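Local coordinates for protein putative alpha/beta hydrolase (Desulfitobacterium hafniense, PDB 4RPC) that probably hydrolyses a still unidentified substrate, as a putative member of the alpha/beta hydrolase family, at residues 26-38 with 51-63. Sequence-based numbering, arbitrary orientation.
Sequences LIHGAGFYWQTCF and LLIPELEGHTAHP
His59 reaches across to the turn of 29-32 and takes the backbone N-H of Gly31 on its ring nitrogen: Gly31 N to His59 NE2 is 3.0 Å, with the donor in the ring plane. On the ring's other side, His59 ND1 donates to Glu57 O at 2.8 Å within its own type II turn, so both nitrogens are tied and the ring's rotation is fixed. His59 CD2, at the ring edge, lies 3.2 Å from Phe32 O. With only the methyl group of an alanine at His59, the Gly31 N-H is likely to lose this acceptor and a gap to open between the two turns.

His28, with CG set between its backbone N and carbonyl carbon (chi1 72°), sets its ring against Leu56, whose CG sits over one face, 3.4 Å from His28 CE1. His28 ND1 donates to Gly29 O, which Phe32 N also reaches from the opposite side of the carbonyl plane. Further along, the Trp34 indole and the Glu55 chain cross at a slant, the ring and carboxylate planes 27° apart; Glu55 OE2 instead bonds to His14, whose ring stacks on Trp34. Ile53 CG2 packs 3.7 Å from Phe38 CD2 and also touches Trp34 CB.

Where the strands part, one water joins Leu26 O, His28 N and Pro54 O, just past the parallel-strand bond from Leu26 N to Leu52 O (3.0 Å). The His-Gly loop after strand 23-27 probably helps form the oxyanion hole, as in relatives; Ile27 touches the probable nucleophile elbow. Strands 23-27 and 50-54 are neighbours in the central alpha/beta hydrolase sheet, flanked by strands 88-95 and 13-17, while Leu77 of helix 70-83 packs on Ile27 and Pro54.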
loop_
_atom_site.group_PDB
_atom_site.type_symbol
_atom_site.label_atom_id
_atom_site.label_comp_id
_atom_site.label_asym_id
_atom_site.label_seq_id
_atom_site.Cartn_x
_atom_site.Cartn_y
_atom_site.Cartn_z
ATOM N N LEU A 26 4.350 -6.126 4.786
ATOM C CA LEU A 26 3.791 -5.914 3.492
ATOM C C LEU A 26 2.327 -5.586 3.628
ATOM O O LEU A 26 1.533 -6.461 4.089
ATOM C CB LEU A 26 3.925 -7.177 2.660
ATOM C CG LEU A 26 5.316 -7.739 2.530
ATOM C CD1 LEU A 26 5.230 -9.104 1.866
ATOM C CD2 LEU A 26 6.182 -6.835 1.696
ATOM N N ILE A 27 1.968 -4.347 3.231
ATOM C CA ILE A 27 0.604 -3.792 3.442
ATOM C C ILE A 27 -0.062 -3.534 2.141
ATOM O O ILE A 27 0.380 -2.696 1.359
ATOM C CB ILE A 27 0.598 -2.512 4.303
ATOM C CG1 ILE A 27 1.472 -2.661 5.546
ATOM C CG2 ILE A 27 -0.826 -2.155 4.722
ATOM C CD1 ILE A 27 1.594 -1.399 6.409
ATOM N N HIS A 28 -1.117 -4.299 1.879
ATOM C CA HIS A 28 -1.877 -4.213 0.649
ATOM C C HIS A 28 -2.799 -3.003 0.585
ATOM O O HIS A 28 -2.955 -2.272 1.561
ATOM C CB HIS A 28 -2.663 -5.503 0.414
ATOM C CG HIS A 28 -3.848 -5.707 1.327
ATOM N ND1 HIS A 28 -5.056 -5.094 1.107
ATOM C CD2 HIS A 28 -4.049 -6.554 2.364
ATOM C CE1 HIS A 28 -5.926 -5.466 2.031
ATOM N NE2 HIS A 28 -5.349 -6.357 2.805
ATOM N N GLY A 29 -3.365 -2.756 -0.583
ATOM C CA GLY A 29 -4.225 -1.582 -0.770
ATOM C C GLY A 29 -5.719 -1.897 -0.721
ATOM O O GLY A 29 -6.144 -3.062 -0.557
ATOM N N ALA A 30 -6.513 -0.837 -0.804
ATOM C CA ALA A 30 -7.961 -0.968 -0.860
ATOM C C ALA A 30 -8.393 -1.880 -2.005
ATOM O O ALA A 30 -8.000 -1.703 -3.133
ATOM C CB ALA A 30 -8.598 0.401 -1.055
ATOM N N GLY A 31 -9.263 -2.829 -1.691
ATOM C CA GLY A 31 -9.778 -3.791 -2.651
ATOM C C GLY A 31 -8.912 -5.003 -2.879
ATOM O O GLY A 31 -9.354 -5.906 -3.571
ATOM N N PHE A 32 -7.695 -5.026 -2.352
ATOM C CA PHE A 32 -6.728 -6.113 -2.627
ATOM C C PHE A 32 -6.893 -7.171 -1.561
ATOM O O PHE A 32 -7.757 -7.027 -0.689
ATOM C CB PHE A 32 -5.291 -5.586 -2.661
ATOM C CG PHE A 32 -5.019 -4.604 -3.769
ATOM C CD1 PHE A 32 -5.979 -4.295 -4.719
ATOM C CD2 PHE A 32 -3.739 -4.068 -3.930
ATOM C CE1 PHE A 32 -5.671 -3.455 -5.794
ATOM C CE2 PHE A 32 -3.441 -3.211 -4.976
ATOM C CZ PHE A 32 -4.413 -2.896 -5.893
ATOM N N TYR A 33 -6.077 -8.218 -1.619
ATOM C CA TYR A 33 -6.129 -9.282 -0.658
ATOM C C TYR A 33 -4.731 -9.674 -0.276
ATOM O O TYR A 33 -3.889 -9.792 -1.123
ATOM C CB TYR A 33 -6.850 -10.484 -1.281
ATOM C CG TYR A 33 -7.181 -11.595 -0.321
ATOM C CD1 TYR A 33 -7.786 -11.308 0.901
ATOM C CD2 TYR A 33 -6.948 -12.940 -0.647
ATOM C CE1 TYR A 33 -8.135 -12.307 1.798
ATOM C CE2 TYR A 33 -7.291 -13.954 0.243
ATOM C CZ TYR A 33 -7.872 -13.636 1.479
ATOM O OH TYR A 33 -8.203 -14.598 2.414
ATOM N N TRP A 34 -4.494 -9.907 0.997
ATOM C CA TRP A 34 -3.167 -10.188 1.509
ATOM C C TRP A 34 -2.494 -11.359 0.792
ATOM O O TRP A 34 -1.309 -11.286 0.527
ATOM C CB TRP A 34 -3.215 -10.482 3.003
ATOM C CG TRP A 34 -3.735 -11.865 3.343
ATOM C CD1 TRP A 34 -5.012 -12.228 3.521
ATOM C CD2 TRP A 34 -2.945 -13.054 3.537
ATOM N NE1 TRP A 34 -5.096 -13.568 3.805
ATOM C CE2 TRP A 34 -3.829 -14.095 3.834
ATOM C CE3 TRP A 34 -1.573 -13.327 3.489
ATOM C CZ2 TRP A 34 -3.396 -15.413 4.087
ATOM C CZ3 TRP A 34 -1.135 -14.659 3.737
ATOM C CH2 TRP A 34 -2.049 -15.670 4.029
ATOM N N GLN A 35 -3.261 -12.387 0.428
ATOM C CA GLN A 35 -2.704 -13.644 -0.006
ATOM C C GLN A 35 -2.398 -13.631 -1.452
ATOM O O GLN A 35 -1.636 -14.465 -1.894
ATOM C CB GLN A 35 -3.651 -14.794 0.304
ATOM C CG GLN A 35 -3.012 -16.174 0.360
ATOM C CD GLN A 35 -4.031 -17.227 0.729
ATOM O OE1 GLN A 35 -5.197 -17.124 0.370
ATOM N NE2 GLN A 35 -3.600 -18.250 1.444
ATOM N N THR A 36 -3.003 -12.722 -2.214
ATOM C CA THR A 36 -2.714 -12.641 -3.646
ATOM C C THR A 36 -1.838 -11.477 -4.021
ATOM O O THR A 36 -1.233 -11.440 -5.060
ATOM C CB THR A 36 -3.992 -12.558 -4.496
ATOM O OG1 THR A 36 -4.727 -11.385 -4.174
ATOM C CG2 THR A 36 -4.872 -13.790 -4.288
ATOM N N CYS A 37 -1.834 -10.475 -3.179
ATOM C CA CYS A 37 -1.040 -9.288 -3.398
ATOM C C CYS A 37 0.467 -9.601 -3.369
ATOM O O CYS A 37 1.211 -9.119 -4.194
ATOM C CB CYS A 37 -1.376 -8.312 -2.255
ATOM S SG CYS A 37 -1.025 -6.658 -2.747
ATOM N N PHE A 38 0.866 -10.432 -2.404
ATOM C CA PHE A 38 2.240 -10.665 -2.048
ATOM C C PHE A 38 2.762 -12.088 -2.178
ATOM O O PHE A 38 3.851 -12.373 -1.704
ATOM C CB PHE A 38 2.407 -10.191 -0.578
ATOM C CG PHE A 38 2.121 -8.720 -0.394
ATOM C CD1 PHE A 38 2.864 -7.786 -1.112
ATOM C CD2 PHE A 38 1.157 -8.281 0.481
ATOM C CE1 PHE A 38 2.637 -6.430 -0.969
ATOM C CE2 PHE A 38 0.917 -6.934 0.619
ATOM C CZ PHE A 38 1.655 -6.005 -0.119
ATOM N N LEU A 51 8.248 -12.274 7.201
ATOM C CA LEU A 51 7.250 -11.521 6.480
ATOM C C LEU A 51 6.036 -11.425 7.355
ATOM O O LEU A 51 5.518 -12.425 7.829
ATOM C CB LEU A 51 6.864 -12.213 5.145
ATOM C CG LEU A 51 7.864 -12.237 3.976
ATOM C CD1 LEU A 51 8.824 -11.051 3.998
ATOM C CD2 LEU A 51 8.633 -13.531 3.888
ATOM N N LEU A 52 5.586 -10.220 7.563
ATOM C CA LEU A 52 4.345 -9.973 8.249
ATOM C C LEU A 52 3.351 -9.269 7.335
ATOM O O LEU A 52 3.629 -8.161 6.843
ATOM C CB LEU A 52 4.676 -9.088 9.446
ATOM C CG LEU A 52 5.830 -9.589 10.336
ATOM C CD1 LEU A 52 6.430 -8.451 11.165
ATOM C CD2 LEU A 52 5.290 -10.699 11.209
ATOM N N ILE A 53 2.179 -9.860 7.146
ATOM C CA ILE A 53 1.228 -9.386 6.179
ATOM C C ILE A 53 -0.147 -9.169 6.794
ATOM O O ILE A 53 -0.854 -10.109 7.092
ATOM C CB ILE A 53 1.090 -10.344 4.975
ATOM C CG1 ILE A 53 2.483 -10.868 4.491
ATOM C CG2 ILE A 53 0.373 -9.665 3.840
ATOM C CD1 ILE A 53 2.916 -12.117 5.156
ATOM N N PRO A 54 -0.528 -7.913 7.027
ATOM C CA PRO A 54 -1.853 -7.741 7.599
ATOM C C PRO A 54 -2.995 -7.885 6.584
ATOM O O PRO A 54 -2.790 -7.752 5.394
ATOM C CB PRO A 54 -1.814 -6.295 8.105
ATOM C CG PRO A 54 -0.691 -5.633 7.373
ATOM C CD PRO A 54 0.303 -6.718 7.170
ATOM N N GLU A 55 -4.205 -8.134 7.062
ATOM C CA GLU A 55 -5.417 -7.896 6.273
ATOM C C GLU A 55 -5.996 -6.559 6.651
ATOM O O GLU A 55 -6.215 -6.296 7.824
ATOM C CB GLU A 55 -6.450 -8.921 6.640
ATOM C CG GLU A 55 -6.028 -10.311 6.320
ATOM C CD GLU A 55 -7.066 -11.346 6.719
ATOM O OE1 GLU A 55 -8.159 -10.985 7.282
ATOM O OE2 GLU A 55 -6.731 -12.518 6.465
ATOM N N LEU A 56 -6.215 -5.679 5.701
ATOM C CA LEU A 56 -6.951 -4.460 5.997
ATOM C C LEU A 56 -8.363 -4.856 6.428
ATOM O O LEU A 56 -8.910 -5.865 5.982
ATOM C CB LEU A 56 -7.010 -3.549 4.773
ATOM C CG LEU A 56 -5.706 -2.924 4.258
ATOM C CD1 LEU A 56 -6.041 -1.966 3.123
ATOM C CD2 LEU A 56 -5.080 -2.153 5.370
ATOM N N GLU A 57 -8.932 -4.090 7.341
ATOM C CA GLU A 57 -10.289 -4.362 7.799
ATOM C C GLU A 57 -11.251 -4.632 6.667
ATOM O O GLU A 57 -11.269 -3.948 5.658
ATOM C CB GLU A 57 -10.825 -3.233 8.679
ATOM C CG GLU A 57 -10.128 -3.158 10.043
ATOM C CD GLU A 57 -8.797 -2.383 10.032
ATOM O OE1 GLU A 57 -8.339 -1.978 8.952
ATOM O OE2 GLU A 57 -8.235 -2.131 11.137
ATOM N N GLY A 58 -12.072 -5.651 6.874
ATOM C CA GLY A 58 -13.069 -6.100 5.896
ATOM C C GLY A 58 -12.562 -6.820 4.639
ATOM O O GLY A 58 -13.394 -7.244 3.829
ATOM N N HIS A 59 -11.230 -6.985 4.472
ATOM C CA HIS A 59 -10.692 -7.641 3.315
ATOM C C HIS A 59 -10.454 -9.152 3.550
ATOM O O HIS A 59 -9.310 -9.683 3.526
ATOM C CB HIS A 59 -9.429 -6.923 2.891
ATOM C CG HIS A 59 -9.721 -5.569 2.315
ATOM N ND1 HIS A 59 -10.373 -4.598 3.045
ATOM C CD2 HIS A 59 -9.497 -5.043 1.092
ATOM C CE1 HIS A 59 -10.586 -3.548 2.276
ATOM N NE2 HIS A 59 -10.035 -3.776 1.100
ATOM N N THR A 60 -11.566 -9.834 3.721
ATOM C CA THR A 60 -11.586 -11.219 4.137
ATOM C C THR A 60 -12.973 -11.753 3.699
ATOM O O THR A 60 -13.878 -10.962 3.282
ATOM C CB THR A 60 -11.312 -11.281 5.658
ATOM O OG1 THR A 60 -11.082 -12.618 6.064
ATOM C CG2 THR A 60 -12.429 -10.701 6.508
ATOM N N ALA A 61 -13.120 -13.057 3.715
ATOM C CA ALA A 61 -14.327 -13.662 3.181
ATOM C C ALA A 61 -15.556 -13.362 4.053
ATOM O O ALA A 61 -16.637 -13.112 3.504
ATOM C CB ALA A 61 -14.143 -15.154 2.980
ATOM N N HIS A 62 -15.389 -13.324 5.375
ATOM C CA HIS A 62 -16.492 -13.040 6.295
ATOM C C HIS A 62 -16.197 -11.840 7.194
ATOM O O HIS A 62 -15.847 -11.994 8.345
ATOM C CB HIS A 62 -16.765 -14.284 7.144
ATOM C CG HIS A 62 -16.923 -15.522 6.329
ATOM N ND1 HIS A 62 -16.000 -16.549 6.335
ATOM C CD2 HIS A 62 -17.874 -15.875 5.442
ATOM C CE1 HIS A 62 -16.397 -17.498 5.510
ATOM N NE2 HIS A 62 -17.521 -17.104 4.941
ATOM N N PRO A 63 -16.334 -10.618 6.659
ATOM C CA PRO A 63 -15.842 -9.493 7.446
ATOM C C PRO A 63 -16.737 -9.214 8.672
ATOM O O PRO A 63 -17.973 -9.246 8.588
ATOM C CB PRO A 63 -15.863 -8.347 6.449
ATOM C CG PRO A 63 -16.937 -8.711 5.503
ATOM C CD PRO A 63 -16.823 -10.205 5.347
HETATM O O HOH W 1 -1.031 -6.693 3.532
HETATM O O HOH W 2 -10.724 -15.043 3.480
HETATM O O HOH W 3 -6.500 -9.112 3.083
#